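Local coordinates for manganese lipoxygenase (Gaeumannomyces graminis, PDB 5FX8), which oxygenates linoleic and alpha-linolenic acids to 11S- and 13R-hydroperoxy fatty acids, using a catalytic manganese ion, at residues H402-A407 against E577-I582; R584-R589 against L607-N612. All coordinates share one frame; numbering follows the deposited sequence.

Interaction 1: H402-A407 against E577-I582; sequences HRLIGA and EDTGRI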
loop_
_atom_site.group_PDB
_atom_site.type_symbol
_atom_site.label_atom_id
_atom_site.label_comp_id
_atom_site.label_asym_id
_atom_site.label_seq_id
_atom_site.Cartn_x
_atom_site.Cartn_y
_atom_site.Cartn_z
ATOM N N HIS A 402 -8.159 -3.708 -17.583
ATOM C CA HIS A 402 -7.866 -3.871 -18.988
ATOM C C HIS A 402 -7.049 -2.703 -19.512
ATOM O O HIS A 402 -6.082 -2.904 -20.251
ATOM C CB HIS A 402 -9.162 -4.026 -19.761
ATOM C CG HIS A 402 -8.970 -3.976 -21.235
ATOM N ND1 HIS A 402 -8.557 -5.070 -21.966
ATOM C CD2 HIS A 402 -9.094 -2.953 -22.112
ATOM C CE1 HIS A 402 -8.446 -4.722 -23.234
ATOM N NE2 HIS A 402 -8.761 -3.444 -23.348
ATOM N N ARG A 403 -7.386 -1.476 -19.113
ATOM C CA ARG A 403 -6.575 -0.349 -19.563
ATOM C C ARG A 403 -5.147 -0.454 -19.039
ATOM O O ARG A 403 -4.180 -0.423 -19.816
ATOM C CB ARG A 403 -7.204 0.976 -19.154
ATOM C CG ARG A 403 -8.532 1.194 -19.748
ATOM C CD ARG A 403 -9.129 2.504 -19.281
ATOM N NE ARG A 403 -10.576 2.555 -19.509
ATOM C CZ ARG A 403 -11.165 2.979 -20.626
ATOM N NH1 ARG A 403 -10.451 3.400 -21.648
ATOM N NH2 ARG A 403 -12.479 2.984 -20.714
ATOM N N LEU A 404 -4.992 -0.585 -17.718
ATOM C CA LEU A 404 -3.650 -0.565 -17.144
ATOM C C LEU A 404 -2.802 -1.717 -17.674
ATOM O O LEU A 404 -1.647 -1.524 -18.071
ATOM C CB LEU A 404 -3.728 -0.601 -15.626
ATOM C CG LEU A 404 -2.377 -0.624 -14.905
ATOM C CD1 LEU A 404 -1.512 0.633 -15.167
ATOM C CD2 LEU A 404 -2.599 -0.857 -13.421
ATOM N N ILE A 405 -3.364 -2.927 -17.694
ATOM C CA ILE A 405 -2.635 -4.069 -18.224
ATOM C C ILE A 405 -2.262 -3.836 -19.672
ATOM O O ILE A 405 -1.188 -4.255 -20.107
ATOM C CB ILE A 405 -3.444 -5.355 -18.053
ATOM C CG1 ILE A 405 -3.494 -5.741 -16.581
ATOM C CG2 ILE A 405 -2.824 -6.469 -18.801
ATOM C CD1 ILE A 405 -4.312 -7.000 -16.249
ATOM N N GLY A 406 -3.112 -3.144 -20.437
ATOM C CA GLY A 406 -2.727 -2.778 -21.791
ATOM C C GLY A 406 -1.463 -1.944 -21.837
ATOM O O GLY A 406 -0.576 -2.182 -22.652
ATOM N N ALA A 407 -1.356 -0.959 -20.958
ATOM C CA ALA A 407 -0.151 -0.147 -20.945
ATOM C C ALA A 407 1.068 -0.978 -20.549
ATOM O O ALA A 407 2.153 -0.848 -21.135
ATOM C CB ALA A 407 -0.344 1.032 -20.001
ATOM N N GLU A 577 3.620 8.094 -20.773
ATOM C CA GLU A 577 2.502 8.844 -21.326
ATOM C C GLU A 577 1.191 8.060 -21.209
ATOM O O GLU A 577 0.140 8.648 -20.914
ATOM C CB GLU A 577 2.801 9.254 -22.771
ATOM C CG GLU A 577 1.598 9.821 -23.554
ATOM C CD GLU A 577 1.006 11.169 -23.035
ATOM O OE1 GLU A 577 0.451 11.223 -21.903
ATOM O OE2 GLU A 577 1.048 12.169 -23.801
ATOM N N ASP A 578 1.228 6.738 -21.419
ATOM C CA ASP A 578 0.005 5.938 -21.357
ATOM C C ASP A 578 -0.610 5.979 -19.968
ATOM O O ASP A 578 -1.819 6.200 -19.814
ATOM C CB ASP A 578 0.270 4.486 -21.729
ATOM C CG ASP A 578 0.612 4.289 -23.181
ATOM O OD1 ASP A 578 0.496 5.236 -24.004
ATOM O OD2 ASP A 578 1.002 3.145 -23.502
ATOM N N THR A 579 0.213 5.746 -18.941
ATOM C CA THR A 579 -0.266 5.834 -17.573
ATOM C C THR A 579 -0.599 7.266 -17.174
ATOM O O THR A 579 -1.363 7.464 -16.231
ATOM C CB THR A 579 0.749 5.231 -16.599
ATOM O OG1 THR A 579 1.994 5.924 -16.685
ATOM C CG2 THR A 579 0.970 3.764 -16.889
ATOM N N GLY A 580 -0.076 8.270 -17.869
ATOM C CA GLY A 580 -0.586 9.609 -17.653
ATOM C C GLY A 580 -2.026 9.741 -18.099
ATOM O O GLY A 580 -2.860 10.322 -17.399
ATOM N N ARG A 581 -2.345 9.184 -19.268
ATOM C CA ARG A 581 -3.734 9.192 -19.717
ATOM C C ARG A 581 -4.614 8.447 -18.731
ATOM O O ARG A 581 -5.697 8.913 -18.371
ATOM C CB ARG A 581 -3.854 8.557 -21.097
ATOM C CG ARG A 581 -3.810 9.503 -22.251
ATOM C CD ARG A 581 -3.625 8.739 -23.562
ATOM N NE ARG A 581 -4.846 8.073 -24.023
ATOM C CZ ARG A 581 -5.655 8.534 -24.975
ATOM N NH1 ARG A 581 -5.389 9.682 -25.588
ATOM N NH2 ARG A 581 -6.731 7.839 -25.317
ATOM N N ILE A 582 -4.169 7.269 -18.301
ATOM C CA ILE A 582 -5.016 6.443 -17.455
ATOM C C ILE A 582 -5.242 7.123 -16.115
ATOM O O ILE A 582 -6.350 7.101 -15.566
ATOM C CB ILE A 582 -4.409 5.039 -17.299
ATOM C CG1 ILE A 582 -4.456 4.291 -18.628
ATOM C CG2 ILE A 582 -5.124 4.258 -16.215
ATOM C CD1 ILE A 582 -3.596 3.064 -18.672
HETATM O O HOH W 1 2.885 1.373 -22.564
#

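Interaction 2: R584-R589 against L607-N612; sequences REIAGR and LNPAVN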
loop_
_atom_site.group_PDB
_atom_site.type_symbol
_atom_site.label_atom_id
_atom_site.label_comp_id
_atom_site.label_asym_id
_atom_site.label_seq_id
_atom_site.Cartn_x
_atom_site.Cartn_y
_atom_site.Cartn_z
ATOM N N ARG A 584 -5.095 10.398 -15.404
ATOM C CA ARG A 584 -6.031 11.503 -15.560
ATOM C C ARG A 584 -7.468 11.006 -15.702
ATOM O O ARG A 584 -8.378 11.586 -15.103
ATOM C CB ARG A 584 -5.626 12.380 -16.733
ATOM C CG ARG A 584 -4.418 13.209 -16.414
ATOM C CD ARG A 584 -4.100 14.190 -17.498
ATOM N NE ARG A 584 -3.731 13.553 -18.754
ATOM C CZ ARG A 584 -2.521 13.105 -19.059
ATOM N NH1 ARG A 584 -1.507 13.197 -18.202
ATOM N NH2 ARG A 584 -2.324 12.549 -20.234
ATOM N N GLU A 585 -7.701 9.921 -16.452
ATOM C CA GLU A 585 -9.063 9.384 -16.531
ATOM C C GLU A 585 -9.582 8.981 -15.156
ATOM O O GLU A 585 -10.742 9.233 -14.829
ATOM C CB GLU A 585 -9.147 8.180 -17.473
ATOM C CG GLU A 585 -8.880 8.458 -18.932
ATOM C CD GLU A 585 -8.691 7.184 -19.756
ATOM O OE1 GLU A 585 -8.865 6.072 -19.203
ATOM O OE2 GLU A 585 -8.372 7.296 -20.965
ATOM N N ILE A 586 -8.755 8.336 -14.337
ATOM C CA ILE A 586 -9.275 7.823 -13.075
ATOM C C ILE A 586 -9.473 8.951 -12.074
ATOM O O ILE A 586 -10.524 9.053 -11.440
ATOM C CB ILE A 586 -8.371 6.710 -12.523
ATOM C CG1 ILE A 586 -8.412 5.520 -13.472
ATOM C CG2 ILE A 586 -8.824 6.302 -11.113
ATOM C CD1 ILE A 586 -7.503 4.447 -13.102
ATOM N N ALA A 587 -8.478 9.825 -11.919
ATOM C CA ALA A 587 -8.632 10.946 -10.996
ATOM C C ALA A 587 -9.756 11.890 -11.409
ATOM O O ALA A 587 -10.323 12.585 -10.560
ATOM C CB ALA A 587 -7.337 11.734 -10.874
ATOM N N GLY A 588 -10.087 11.955 -12.684
ATOM C CA GLY A 588 -11.192 12.831 -12.978
ATOM C C GLY A 588 -12.572 12.272 -12.722
ATOM O O GLY A 588 -13.553 12.926 -13.071
ATOM N N ARG A 589 -12.689 11.097 -12.112
ATOM C CA ARG A 589 -13.976 10.417 -12.016
ATOM C C ARG A 589 -14.936 11.127 -11.073
ATOM O O ARG A 589 -14.541 11.673 -10.044
ATOM C CB ARG A 589 -13.782 8.998 -11.527
ATOM C CG ARG A 589 -14.007 7.977 -12.565
ATOM C CD ARG A 589 -13.577 6.617 -12.095
ATOM N NE ARG A 589 -13.013 5.906 -13.225
ATOM C CZ ARG A 589 -12.303 4.798 -13.181
ATOM N NH1 ARG A 589 -12.020 4.197 -12.033
ATOM N NH2 ARG A 589 -11.867 4.295 -14.311
ATOM N N LEU A 607 -7.051 1.602 -8.873
ATOM C CA LEU A 607 -6.092 1.213 -9.873
ATOM C C LEU A 607 -5.441 2.407 -10.523
ATOM O O LEU A 607 -4.809 2.252 -11.566
ATOM C CB LEU A 607 -6.771 0.340 -10.914
ATOM C CG LEU A 607 -6.813 -1.122 -10.550
ATOM C CD1 LEU A 607 -7.651 -1.779 -11.561
ATOM C CD2 LEU A 607 -5.394 -1.647 -10.563
ATOM N N ASN A 608 -5.603 3.594 -9.944
ATOM C CA ASN A 608 -4.950 4.818 -10.384
ATOM C C ASN A 608 -3.443 4.632 -10.351
ATOM O O ASN A 608 -2.869 4.493 -9.267
ATOM C CB ASN A 608 -5.360 5.996 -9.499
ATOM C CG ASN A 608 -4.886 7.347 -10.041
ATOM O OD1 ASN A 608 -3.937 7.432 -10.811
ATOM N ND2 ASN A 608 -5.568 8.401 -9.648
ATOM N N PRO A 609 -2.767 4.639 -11.508
ATOM C CA PRO A 609 -1.314 4.447 -11.510
ATOM C C PRO A 609 -0.546 5.631 -10.981
ATOM O O PRO A 609 0.637 5.499 -10.721
ATOM C CB PRO A 609 -0.999 4.191 -12.982
ATOM C CG PRO A 609 -2.064 4.818 -13.706
ATOM C CD PRO A 609 -3.282 4.808 -12.873
ATOM N N ALA A 610 -1.168 6.784 -10.812
ATOM C CA ALA A 610 -0.461 7.912 -10.239
ATOM C C ALA A 610 -0.426 7.862 -8.732
ATOM O O ALA A 610 0.337 8.610 -8.121
ATOM C CB ALA A 610 -1.097 9.220 -10.670
ATOM N N VAL A 611 -1.229 6.995 -8.131
ATOM C CA VAL A 611 -1.368 6.918 -6.691
ATOM C C VAL A 611 -0.701 5.672 -6.144
ATOM O O VAL A 611 -0.148 5.686 -5.049
ATOM C CB VAL A 611 -2.867 6.958 -6.315
ATOM C CG1 VAL A 611 -3.049 6.800 -4.824
ATOM C CG2 VAL A 611 -3.493 8.257 -6.826
ATOM N N ASN A 612 -0.734 4.626 -6.876
ATOM C CA ASN A 612 -0.215 3.374 -6.381
ATOM C C ASN A 612 1.295 3.287 -6.548
ATOM O O ASN A 612 1.855 3.876 -7.454
ATOM C CB ASN A 612 -0.900 2.241 -7.106
ATOM C CG ASN A 612 -2.302 2.082 -6.643
ATOM O OD1 ASN A 612 -2.563 2.297 -5.461
ATOM N ND2 ASN A 612 -3.215 1.722 -7.528
#

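Interaction 1: H402-A407 against E577-I582
Ile-582 reaches from helix 566-587 onto the backbone of helix 396-420 and makes the broadest contact between these two nearly antiparallel helices. Their local axes run at 169° to each other and approach to 9.8 Å. The isoleucine's CG1 branch lies beside its own backbone N (chi1 -68°) and continues extended, which carries the CD1 methyl across the gap. There it meets the main chain as much as side chains: CD1 of Ile-582 is 3.7 Å from Arg-403 O and 3.9 Å from Leu-404 CA. The same methyl lies 4.1 Å from Ala-407 CB, one helical turn further along.

Ala-407 points its single methyl at the facing helix, where it is shared among three residues. Besides Ile-582, its CB meets Asp-578 CB at 3.9 Å and the CG2 methyl of Thr-579. Leu-404 adds a looser flank through CD1, which faces that same threonine methyl, while its side chain also packs on Leu-607 and on Trp-472 of helix 460-481, the helix that carries the manganese ligand His-478.

Polar groups lie around these methyls. A water donates to Ala-407 O at 2.7 Å and to Asp-578 OD2 at 2.8 Å, bridging the two helices. The other carboxylate oxygen of Asp-578 belongs to a salt bridge with Arg-574. Arg-403 contributes its CB to the contact, but its extended chain leads away to a salt bridge with Glu-254 of the neighbouring zonadhesin chain.

With no hydrogen bond passing directly between the segments, this antiparallel helix pair of the mainly helical lipoxygenase fold rests mainly on van der Waals contact of methyl groups, with one bridging water, and the charged ends are matched by partners outside the interface.

Interaction 2: R584-R589 against L607-N612
Ile-586, near the C-terminal end of helix 566-587, lays its side chain against the loop at Asn-608, the two side chains lying alongside one another and pointing opposite ways. CB of Ile-586 is directed toward the loop and splits the contact between two branches. With CG1 beside the backbone N (chi1 -65°), the CG2 methyl is left to face Asn-608 CB at 3.8 Å and also borders the amide nitrogen ND2. On the other branch, CG1 lies 3.6 Å above the guanidinium plane of Arg-589, displaced toward the rim of that group. Arg-589 is itself held by Asp-400 through a salt bridge and by the carbonyl of Trp-604. At the tip, CD1 of Ile-586 comes within 3.7 Å of Asn-608 CA and 3.8 Å of Leu-607 O, with the ring CD of Pro-609 a little further off.

Asn-608 OD1 accepts from Ala-610 N at 2.8 Å, with an angle of 154° at the hydrogen, forming an Asx turn; the donor sits 36° out of the amide's carbonyl plane. Asn-608 O takes two further bonds, from Val-611 N and Asn-612 N. The asparagine thus spends its acceptors on folding its own loop, and van der Waals contact, chiefly through one aliphatic side chain, packs the helix end against the chain leading to the C-terminal manganese ligand Val-618.

Overall arrangement
Helix 566-587 serves both contacts, whose centres lie about 10 Å apart, and both are largely buried. Interaction 1 joins it to another long helix and includes a bridging water; along one side a zonadhesin chain covers charged residues. Interaction 2 joins the helix end to an irregular loop whose internal bonds use both acceptor oxygens of Asn-608, and Ala-587 brings it to the surface. The two meet through Pro-609, which packs on Thr-579 O and on Ile-582 CG2, and through Arg-403 CD against Glu-585 OE1. Neither includes a manganese ligand: the side chain of Leu-607 lies about 14 Å from the metal, and that of Leu-404 about 10 Å from that of the ligand His-478.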